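Local coordinates for protein Phl p 3 allergen (Phleum pratense, PDB 3FT1) that is a secreted grass pollen allergen recognised by IgE, related to the C-terminal domain of beta-expansins, and of otherwise unsettled function, at residues A[67-72]-A[77-82]; A[33-38]-A[42-47]. All coordinates share one frame; numbering follows the deposited sequence.

Contact 1 of 2, residues A[67-72]-A[77-82]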
ATOM      1  N   PHE A  67      -1.826  -5.081   1.346  1.00 12.98           N
ATOM      2  CA  PHE A  67      -0.652  -4.685   0.575  1.00  9.73           C
ATOM      3  C   PHE A  67       0.486  -5.682   0.764  1.00 11.56           C
ATOM      4  O   PHE A  67       0.796  -6.070   1.888  1.00 15.40           O
ATOM      5  CB  PHE A  67      -0.191  -3.279   0.981  1.00 11.61           C
ATOM      6  CG  PHE A  67      -1.190  -2.207   0.643  1.00 12.20           C
ATOM      7  CD1 PHE A  67      -1.157  -1.584  -0.592  1.00 13.69           C
ATOM      8  CD2 PHE A  67      -2.191  -1.866   1.539  1.00 15.97           C
ATOM      9  CE1 PHE A  67      -2.099  -0.617  -0.929  1.00 15.15           C
ATOM     10  CE2 PHE A  67      -3.134  -0.899   1.216  1.00 16.39           C
ATOM     11  CZ  PHE A  67      -3.085  -0.272  -0.017  1.00 15.10           C
ATOM     12  N   ARG A  68       1.084  -6.100  -0.343  1.00  8.73           N
ATOM     13  CA  ARG A  68       2.259  -6.970  -0.294  1.00  7.79           C
ATOM     14  C   ARG A  68       3.465  -6.166  -0.720  1.00 13.16           C
ATOM     15  O   ARG A  68       3.457  -5.541  -1.790  1.00 11.66           O
ATOM     16  CB  ARG A  68       2.102  -8.176  -1.214  1.00 12.17           C
ATOM     17  CG  ARG A  68       3.337  -9.068  -1.243  1.00 12.23           C
ATOM     18  CD  ARG A  68       3.021 -10.436  -1.807  1.00 14.32           C
ATOM     19  NE  ARG A  68       2.794 -10.386  -3.247  1.00 13.32           N
ATOM     20  CZ  ARG A  68       2.454 -11.442  -3.981  1.00 17.92           C
ATOM     21  NH1 ARG A  68       2.298 -12.630  -3.408  1.00 14.39           N
ATOM     22  NH2 ARG A  68       2.273 -11.312  -5.286  1.00 15.89           N
ATOM     23  N   PHE A  69       4.490  -6.179   0.128  1.00 11.48           N
ATOM     24  CA  PHE A  69       5.756  -5.512  -0.147  1.00 14.89           C
ATOM     25  C   PHE A  69       6.849  -6.523  -0.467  1.00  7.65           C
ATOM     26  O   PHE A  69       6.938  -7.570   0.171  1.00 15.69           O
ATOM     27  CB  PHE A  69       6.215  -4.710   1.073  1.00 12.48           C
ATOM     28  CG  PHE A  69       5.314  -3.550   1.418  1.00 15.85           C
ATOM     29  CD1 PHE A  69       5.453  -2.338   0.773  1.00 31.51           C
ATOM     30  CD2 PHE A  69       4.340  -3.675   2.389  1.00 44.23           C
ATOM     31  CE1 PHE A  69       4.639  -1.270   1.085  1.00 30.21           C
ATOM     32  CE2 PHE A  69       3.519  -2.606   2.706  1.00 37.04           C
ATOM     33  CZ  PHE A  69       3.673  -1.404   2.047  1.00 14.97           C
ATOM     34  N   MET A  70       7.691  -6.181  -1.435  1.00 12.30           N
ATOM     35  CA  MET A  70       8.946  -6.891  -1.667  1.00 13.04           C
ATOM     36  C   MET A  70      10.062  -5.868  -1.625  1.00  9.83           C
ATOM     37  O   MET A  70      10.031  -4.880  -2.364  1.00 14.22           O
ATOM     38  CB  MET A  70       8.930  -7.588  -3.030  1.00 10.84           C
ATOM     39  CG  MET A  70       8.094  -8.843  -3.060  1.00 18.25           C
ATOM     40  SD  MET A  70       8.848 -10.160  -2.081  1.00 23.98           S
ATOM     41  CE  MET A  70      10.409 -10.368  -2.937  1.00 24.59           C
ATOM     42  N   SER A  71      11.024  -6.074  -0.732  1.00 11.82           N
ATOM     43  CA  SER A  71      12.164  -5.164  -0.622  1.00 12.05           C
ATOM     44  C   SER A  71      13.203  -5.492  -1.688  1.00 11.00           C
ATOM     45  O   SER A  71      13.154  -6.561  -2.302  1.00 12.36           O
ATOM     46  CB  SER A  71      12.802  -5.260   0.763  1.00 13.42           C
ATOM     47  OG  SER A  71      13.611  -6.421   0.874  1.00 15.30           O
ATOM     48  N   LYS A  72      14.137  -4.572  -1.916  1.00 12.47           N
ATOM     49  CA  LYS A  72      15.232  -4.826  -2.845  1.00 15.99           C
ATOM     50  C   LYS A  72      16.024  -6.041  -2.386  1.00 19.37           C
ATOM     51  O   LYS A  72      16.514  -6.820  -3.201  1.00 20.63           O
ATOM     52  CB  LYS A  72      16.166  -3.613  -2.947  1.00 16.71           C
ATOM     53  CG  LYS A  72      15.898  -2.706  -4.133  1.00 34.29           C
ATOM     54  CD  LYS A  72      14.835  -1.673  -3.827  1.00 39.17           C
ATOM     55  CE  LYS A  72      14.525  -0.826  -5.054  1.00 52.48           C
ATOM     56  NZ  LYS A  72      15.748  -0.202  -5.630  1.00 61.28           N
ATOM     57  N   ASN A  77       6.733  -8.718   2.987  1.00 12.41           N
ATOM     58  CA  ASN A  77       5.808  -8.448   4.074  1.00 10.98           C
ATOM     59  C   ASN A  77       4.427  -8.232   3.492  1.00 13.24           C
ATOM     60  O   ASN A  77       4.279  -7.586   2.455  1.00 13.34           O
ATOM     61  CB  ASN A  77       6.231  -7.201   4.872  1.00 12.09           C
ATOM     62  CG  ASN A  77       7.516  -7.408   5.636  1.00 13.09           C
ATOM     63  OD1 ASN A  77       8.604  -7.296   5.078  1.00 15.02           O
ATOM     64  ND2 ASN A  77       7.399  -7.719   6.925  1.00 10.87           N
ATOM     65  N   VAL A  78       3.420  -8.796   4.147  1.00 11.40           N
ATOM     66  CA  VAL A  78       2.043  -8.482   3.795  1.00 10.95           C
ATOM     67  C   VAL A  78       1.382  -7.759   4.967  1.00 10.20           C
ATOM     68  O   VAL A  78       1.463  -8.203   6.115  1.00 11.45           O
ATOM     69  CB  VAL A  78       1.243  -9.739   3.424  1.00 13.31           C
ATOM     70  CG1 VAL A  78      -0.222  -9.382   3.201  1.00 12.94           C
ATOM     71  CG2 VAL A  78       1.818 -10.376   2.162  1.00 15.42           C
ATOM     72  N   PHE A  79       0.781  -6.610   4.677  1.00 11.46           N
ATOM     73  CA  PHE A  79       0.033  -5.867   5.675  1.00 13.09           C
ATOM     74  C   PHE A  79      -1.438  -5.957   5.309  1.00 13.61           C
ATOM     75  O   PHE A  79      -1.846  -5.510   4.239  1.00 14.11           O
ATOM     76  CB  PHE A  79       0.504  -4.412   5.719  1.00 13.79           C
ATOM     77  CG  PHE A  79       1.887  -4.255   6.275  1.00 11.68           C
ATOM     78  CD1 PHE A  79       2.080  -4.038   7.632  1.00 14.80           C
ATOM     79  CD2 PHE A  79       2.998  -4.358   5.453  1.00 13.80           C
ATOM     80  CE1 PHE A  79       3.353  -3.905   8.154  1.00 13.31           C
ATOM     81  CE2 PHE A  79       4.272  -4.229   5.973  1.00 16.23           C
ATOM     82  CZ  PHE A  79       4.449  -4.009   7.321  1.00 13.52           C
ATOM     83  N   ASP A  80      -2.225  -6.559   6.194  1.00 11.05           N
ATOM     84  CA  ASP A  80      -3.606  -6.898   5.874  1.00 14.41           C
ATOM     85  C   ASP A  80      -4.612  -5.867   6.369  1.00 19.96           C
ATOM     86  O   ASP A  80      -4.486  -5.341   7.474  1.00 17.03           O
ATOM     87  CB  ASP A  80      -3.950  -8.287   6.413  1.00 21.78           C
ATOM     88  CG  ASP A  80      -3.169  -9.395   5.713  1.00 25.45           C
ATOM     89  OD1 ASP A  80      -3.518  -9.741   4.566  1.00 20.89           O
ATOM     90  OD2 ASP A  80      -2.203  -9.918   6.313  1.00 42.64           O
ATOM     91  N   GLU A  81      -5.607  -5.594   5.531  1.00 17.37           N
ATOM     92  CA  GLU A  81      -6.703  -4.681   5.858  1.00 17.23           C
ATOM     93  C   GLU A  81      -6.194  -3.391   6.497  1.00 14.28           C
ATOM     94  O   GLU A  81      -6.625  -2.989   7.576  1.00 18.74           O
ATOM     95  CB  GLU A  81      -7.750  -5.389   6.728  1.00 23.35           C
ATOM     96  CG  GLU A  81      -8.190  -6.733   6.133  1.00 21.29           C
ATOM     97  CD  GLU A  81      -9.520  -7.223   6.669  1.00 17.97           C
ATOM     98  OE1 GLU A  81      -9.980  -6.704   7.707  1.00 35.74           O
ATOM     99  OE2 GLU A  81     -10.110  -8.127   6.040  1.00 37.53           O
ATOM    100  N   VAL A  82      -5.280  -2.743   5.790  1.00  8.44           N
ATOM    101  CA  VAL A  82      -4.607  -1.546   6.285  1.00  7.72           C
ATOM    102  C   VAL A  82      -5.395  -0.264   6.054  1.00 16.38           C
ATOM    103  O   VAL A  82      -5.342   0.655   6.870  1.00 12.77           O
ATOM    104  CB  VAL A  82      -3.231  -1.382   5.620  1.00 13.77           C
ATOM    105  CG1 VAL A  82      -2.557  -0.111   6.136  1.00 18.40           C
ATOM    106  CG2 VAL A  82      -2.377  -2.590   5.909  1.00 22.57           C
TER
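F67, R68 and F69 pair with F79, V78 and N77 in an antiparallel beta hairpin that forms one margin of the expansin C-terminal domain fold, where strand 76-83 is the outermost strand on its side of the sheet. Four backbone hydrogen bonds join the strands. Two bind F67 to F79, N to O and O to N, and two bind F69 to N77, the bond from F69 N to N77 O being nearly straight (176°). R68 and V78 make the non-hydrogen-bonded pair between them, and V78 CA lies 3.3 Å from F67 O in a CA-H...O contact.

The alternation of side chains divides the hairpin into two faces. F67, F69, N77 and F79 line the buried one, where strands 16-24 and 3-8 add I21 and V4 to the packing round F69. On the other, more open face, the aliphatic part of R68 passes V78, with R68 CG 4.0 Å from V78 CG2; a bend at chi3 (72°) then leads the guanidinium away to a salt bridge with E34. N77 ND2 is held by Q98 of the C-terminal tail.

The F69 and F79 rings meet at their borders without face-on overlap. Their planes stand 81° apart, and the edge of F69 is turned to its neighbour, bringing F69 CE2 within 3.3 Å of F79 CD2.

Contact 2 of 2, residues A[33-38]-A[42-47]; sequences VELRQH and EWEPLT
R36 packs against the W43 indole in the hairpin between 33-38 and 42-47. R36 CB sits over one face of the indole, 3.5 Å from the centroid of the six-membered ring of W43, in a CH-pi contact. With CG anti to the backbone N (chi1 -173°), the arginine chain runs on beside the ring, and its guanidinium, nearly perpendicular to the indole, meets W43 CZ2 with its edge. R36 NH1 then bonds to S40 O in the turn. W43 CB also touches the side chain of E34, the partner of R68.

The tightly packed part is the buried group of V33, L35 and L46, which turns apolar atoms toward the interior. L46 CD1 lies 3.6 Å from L35 CB, while L46 CD2 meets V33 CG1; W53 of strand 52-56 touches V33 and L46, and V55 touches L35 and L46. Short, straight backbone bonds hold the chains in register: L35 and E44 are bonded in both directions, with E44 N to L35 O at 2.6 Å, and L46 N reaches V33 O.

Toward the turn, the face of L35 ends in a polar pair. Q37 NE2 donates to the syn lone pair of E44 OE2 at 2.7 Å, the oxygen lying close to the amide plane. Water 3 links Q37 N, E42 O and E44 OE2, tying the chains beyond their last direct backbone bond. E34 and P45 point to the opposite face, the looser side, where P45 is exposed and water 2 joins E34 OE2 to W43 O; E42, near the turn, is exposed too. This is an antiparallel beta hairpin with one side on the core of the immunoglobulin-like beta sandwich of the expansin C-terminal domain.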
ATOM      1  N   VAL A  33       5.324  -2.928  -4.602  1.00 11.91           N
ATOM      2  CA  VAL A  33       4.146  -2.892  -3.747  1.00  8.63           C
ATOM      3  C   VAL A  33       2.962  -3.387  -4.574  1.00 12.06           C
ATOM      4  O   VAL A  33       2.768  -2.938  -5.701  1.00 12.88           O
ATOM      5  CB  VAL A  33       3.828  -1.458  -3.299  1.00 15.42           C
ATOM      6  CG1 VAL A  33       2.535  -1.425  -2.485  1.00 18.19           C
ATOM      7  CG2 VAL A  33       4.978  -0.878  -2.512  1.00 16.80           C
ATOM      8  N   GLU A  34       2.172  -4.303  -4.018  1.00 12.55           N
ATOM      9  CA  GLU A  34       0.965  -4.762  -4.693  1.00  9.47           C
ATOM     10  C   GLU A  34      -0.232  -4.636  -3.780  1.00 14.82           C
ATOM     11  O   GLU A  34      -0.106  -4.730  -2.565  1.00 14.27           O
ATOM     12  CB  GLU A  34       1.104  -6.225  -5.120  1.00 11.96           C
ATOM     13  CG  GLU A  34       2.224  -6.470  -6.082  1.00 11.35           C
ATOM     14  CD  GLU A  34       2.788  -7.863  -5.941  1.00 18.73           C
ATOM     15  OE1 GLU A  34       3.248  -8.196  -4.828  1.00 20.68           O
ATOM     16  OE2 GLU A  34       2.770  -8.613  -6.934  1.00 24.32           O
ATOM     17  N   LEU A  35      -1.394  -4.430  -4.387  1.00 13.64           N
ATOM     18  CA  LEU A  35      -2.649  -4.353  -3.666  1.00 12.45           C
ATOM     19  C   LEU A  35      -3.469  -5.621  -3.882  1.00 10.21           C
ATOM     20  O   LEU A  35      -3.530  -6.141  -4.986  1.00 15.19           O
ATOM     21  CB  LEU A  35      -3.453  -3.151  -4.178  1.00 14.53           C
ATOM     22  CG  LEU A  35      -4.944  -3.201  -3.843  1.00 15.76           C
ATOM     23  CD1 LEU A  35      -5.125  -2.814  -2.391  1.00 22.61           C
ATOM     24  CD2 LEU A  35      -5.733  -2.289  -4.753  1.00 16.78           C
ATOM     25  N   ARG A  36      -4.094  -6.119  -2.823  1.00 12.25           N
ATOM     26  CA  ARG A  36      -5.132  -7.128  -2.984  1.00 11.40           C
ATOM     27  C   ARG A  36      -6.433  -6.566  -2.424  1.00 15.03           C
ATOM     28  O   ARG A  36      -6.529  -6.242  -1.235  1.00 11.72           O
ATOM     29  CB  ARG A  36      -4.760  -8.442  -2.289  1.00 13.08           C
ATOM     30  CG  ARG A  36      -5.743  -9.581  -2.561  1.00 14.74           C
ATOM     31  CD  ARG A  36      -5.333 -10.880  -1.896  1.00 18.99           C
ATOM     32  NE  ARG A  36      -5.423 -10.819  -0.440  1.00 21.65           N
ATOM     33  CZ  ARG A  36      -6.565 -10.830   0.241  1.00 25.11           C
ATOM     34  NH1 ARG A  36      -7.726 -10.888  -0.395  1.00 24.52           N
ATOM     35  NH2 ARG A  36      -6.549 -10.777   1.564  1.00 27.02           N
ATOM     36  N   GLN A  37      -7.430  -6.414  -3.289  1.00 14.38           N
ATOM     37  CA  GLN A  37      -8.719  -5.916  -2.837  1.00 14.14           C
ATOM     38  C   GLN A  37      -9.407  -6.961  -1.974  1.00 15.05           C
ATOM     39  O   GLN A  37      -9.138  -8.151  -2.087  1.00 15.99           O
ATOM     40  CB  GLN A  37      -9.606  -5.541  -4.026  1.00 10.84           C
ATOM     41  CG  GLN A  37      -8.971  -4.559  -4.980  1.00 15.21           C
ATOM     42  CD  GLN A  37      -9.927  -4.152  -6.073  1.00 20.79           C
ATOM     43  OE1 GLN A  37     -11.088  -3.858  -5.806  1.00 18.07           O
ATOM     44  NE2 GLN A  37      -9.452  -4.146  -7.313  1.00 20.42           N
ATOM     45  N   HIS A  38     -10.286  -6.509  -1.089  1.00 12.60           N
ATOM     46  CA  HIS A  38     -11.058  -7.422  -0.271  1.00 13.20           C
ATOM     47  C   HIS A  38     -11.908  -8.319  -1.168  1.00 20.39           C
ATOM     48  O   HIS A  38     -12.564  -7.839  -2.090  1.00 22.42           O
ATOM     49  CB  HIS A  38     -11.965  -6.645   0.687  1.00 19.79           C
ATOM     50  CG  HIS A  38     -12.811  -7.519   1.557  1.00 21.34           C
ATOM     51  ND1 HIS A  38     -12.339  -8.090   2.722  1.00 26.19           N
ATOM     52  CD2 HIS A  38     -14.096  -7.924   1.433  1.00 20.44           C
ATOM     53  CE1 HIS A  38     -13.300  -8.805   3.277  1.00 28.35           C
ATOM     54  NE2 HIS A  38     -14.377  -8.722   2.516  1.00 29.06           N
ATOM     55  N   GLU A  42      -6.239 -11.839  -6.473  1.00 14.56           N
ATOM     56  CA  GLU A  42      -5.038 -11.423  -7.184  1.00 17.03           C
ATOM     57  C   GLU A  42      -4.374 -10.180  -6.590  1.00 14.34           C
ATOM     58  O   GLU A  42      -5.043  -9.259  -6.116  1.00 16.33           O
ATOM     59  CB  GLU A  42      -5.300 -11.251  -8.682  1.00 32.79           C
ATOM     60  CG  GLU A  42      -6.112 -10.040  -9.052  1.00 37.86           C
ATOM     61  CD  GLU A  42      -6.093  -9.786 -10.546  1.00 46.82           C
ATOM     62  OE1 GLU A  42      -6.046 -10.770 -11.313  1.00 69.55           O
ATOM     63  OE2 GLU A  42      -6.116  -8.606 -10.951  1.00 48.14           O
ATOM     64  N   TRP A  43      -3.045 -10.183  -6.610  1.00 14.28           N
ATOM     65  CA  TRP A  43      -2.263  -9.010  -6.257  1.00 12.57           C
ATOM     66  C   TRP A  43      -2.105  -8.109  -7.472  1.00 16.74           C
ATOM     67  O   TRP A  43      -1.665  -8.549  -8.537  1.00 17.37           O
ATOM     68  CB  TRP A  43      -0.890  -9.429  -5.715  1.00 14.33           C
ATOM     69  CG  TRP A  43      -1.006 -10.155  -4.417  1.00 11.65           C
ATOM     70  CD1 TRP A  43      -0.975 -11.507  -4.225  1.00 19.97           C
ATOM     71  CD2 TRP A  43      -1.189  -9.570  -3.122  1.00 14.19           C
ATOM     72  NE1 TRP A  43      -1.124 -11.798  -2.892  1.00 17.41           N
ATOM     73  CE2 TRP A  43      -1.266 -10.627  -2.194  1.00 13.55           C
ATOM     74  CE3 TRP A  43      -1.313  -8.256  -2.661  1.00  9.39           C
ATOM     75  CZ2 TRP A  43      -1.444 -10.413  -0.829  1.00 13.70           C
ATOM     76  CZ3 TRP A  43      -1.493  -8.041  -1.301  1.00 10.34           C
ATOM     77  CH2 TRP A  43      -1.554  -9.117  -0.402  1.00 12.45           C
ATOM     78  N   GLU A  44      -2.468  -6.842  -7.307  1.00 13.68           N
ATOM     79  CA  GLU A  44      -2.366  -5.859  -8.374  1.00 12.96           C
ATOM     80  C   GLU A  44      -1.221  -4.899  -8.090  1.00 12.24           C
ATOM     81  O   GLU A  44      -1.205  -4.237  -7.050  1.00 13.82           O
ATOM     82  CB  GLU A  44      -3.667  -5.062  -8.477  1.00 15.28           C
ATOM     83  CG  GLU A  44      -4.912  -5.930  -8.566  1.00 17.74           C
ATOM     84  CD  GLU A  44      -6.182  -5.110  -8.528  1.00 22.14           C
ATOM     85  OE1 GLU A  44      -6.323  -4.206  -9.372  1.00 25.06           O
ATOM     86  OE2 GLU A  44      -7.031  -5.371  -7.659  1.00 24.32           O
ATOM     87  N   PRO A  45      -0.272  -4.791  -9.024  1.00 13.48           N
ATOM     88  CA  PRO A  45       0.896  -3.949  -8.741  1.00 16.32           C
ATOM     89  C   PRO A  45       0.525  -2.472  -8.679  1.00 19.72           C
ATOM     90  O   PRO A  45      -0.314  -2.008  -9.459  1.00 15.20           O
ATOM     91  CB  PRO A  45       1.822  -4.199  -9.937  1.00 17.47           C
ATOM     92  CG  PRO A  45       1.212  -5.341 -10.706  1.00 24.65           C
ATOM     93  CD  PRO A  45      -0.246  -5.344 -10.385  1.00 23.28           C
ATOM     94  N   LEU A  46       1.125  -1.751  -7.738  1.00 14.90           N
ATOM     95  CA  LEU A  46       1.055  -0.299  -7.734  1.00 12.83           C
ATOM     96  C   LEU A  46       2.222   0.201  -8.562  1.00 16.33           C
ATOM     97  O   LEU A  46       3.260  -0.451  -8.637  1.00 16.67           O
ATOM     98  CB  LEU A  46       1.146   0.265  -6.314  1.00 12.61           C
ATOM     99  CG  LEU A  46      -0.157   0.318  -5.514  1.00 19.52           C
ATOM    100  CD1 LEU A  46      -0.634  -1.082  -5.175  1.00 17.01           C
ATOM    101  CD2 LEU A  46       0.036   1.153  -4.254  1.00 18.24           C
ATOM    102  N   THR A  47       2.039   1.348  -9.198  1.00 15.63           N
ATOM    103  CA  THR A  47       3.095   1.970  -9.982  1.00 24.83           C
ATOM    104  C   THR A  47       3.766   3.067  -9.170  1.00 23.68           C
ATOM    105  O   THR A  47       3.092   3.911  -8.594  1.00 20.98           O
ATOM    106  CB  THR A  47       2.523   2.596 -11.261  1.00 25.91           C
ATOM    107  OG1 THR A  47       1.948   1.565 -12.078  1.00 26.39           O
ATOM    108  CG2 THR A  47       3.613   3.318 -12.036  1.00 28.54           C
TER
HETATM  109  O   HOH W   1       5.148  -2.437  -7.713  1.00 15.27           O
HETATM  110  O   HOH W   2       1.298  -8.571  -9.041  1.00 30.64           O
HETATM  111  O   HOH W   3      -7.032  -7.452  -5.979  1.00 14.07           O

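How the contacts relate
Contacts 1 and 2 are separate hairpins in series along the chain, brought together in one sheet by the neighbouring strands 65-71 and 30-36. Both are partly buried, but contact 1 has four of its seven touching residues buried and none exposed, contact 2 three of ten buried and two exposed, which makes it more of a surface contact. Their inner sides share the core, where F69 CD1 packs against V33 CG2 at 3.6 Å; contact 1 puts mainly phenylalanines there, contact 2 smaller aliphatic groups. On the outer side R68 of contact 1 reaches E34 and W43 of contact 2, the latter by a cation-pi interaction. Contact 2 alone adds an amide-carboxylate bond and bridging waters.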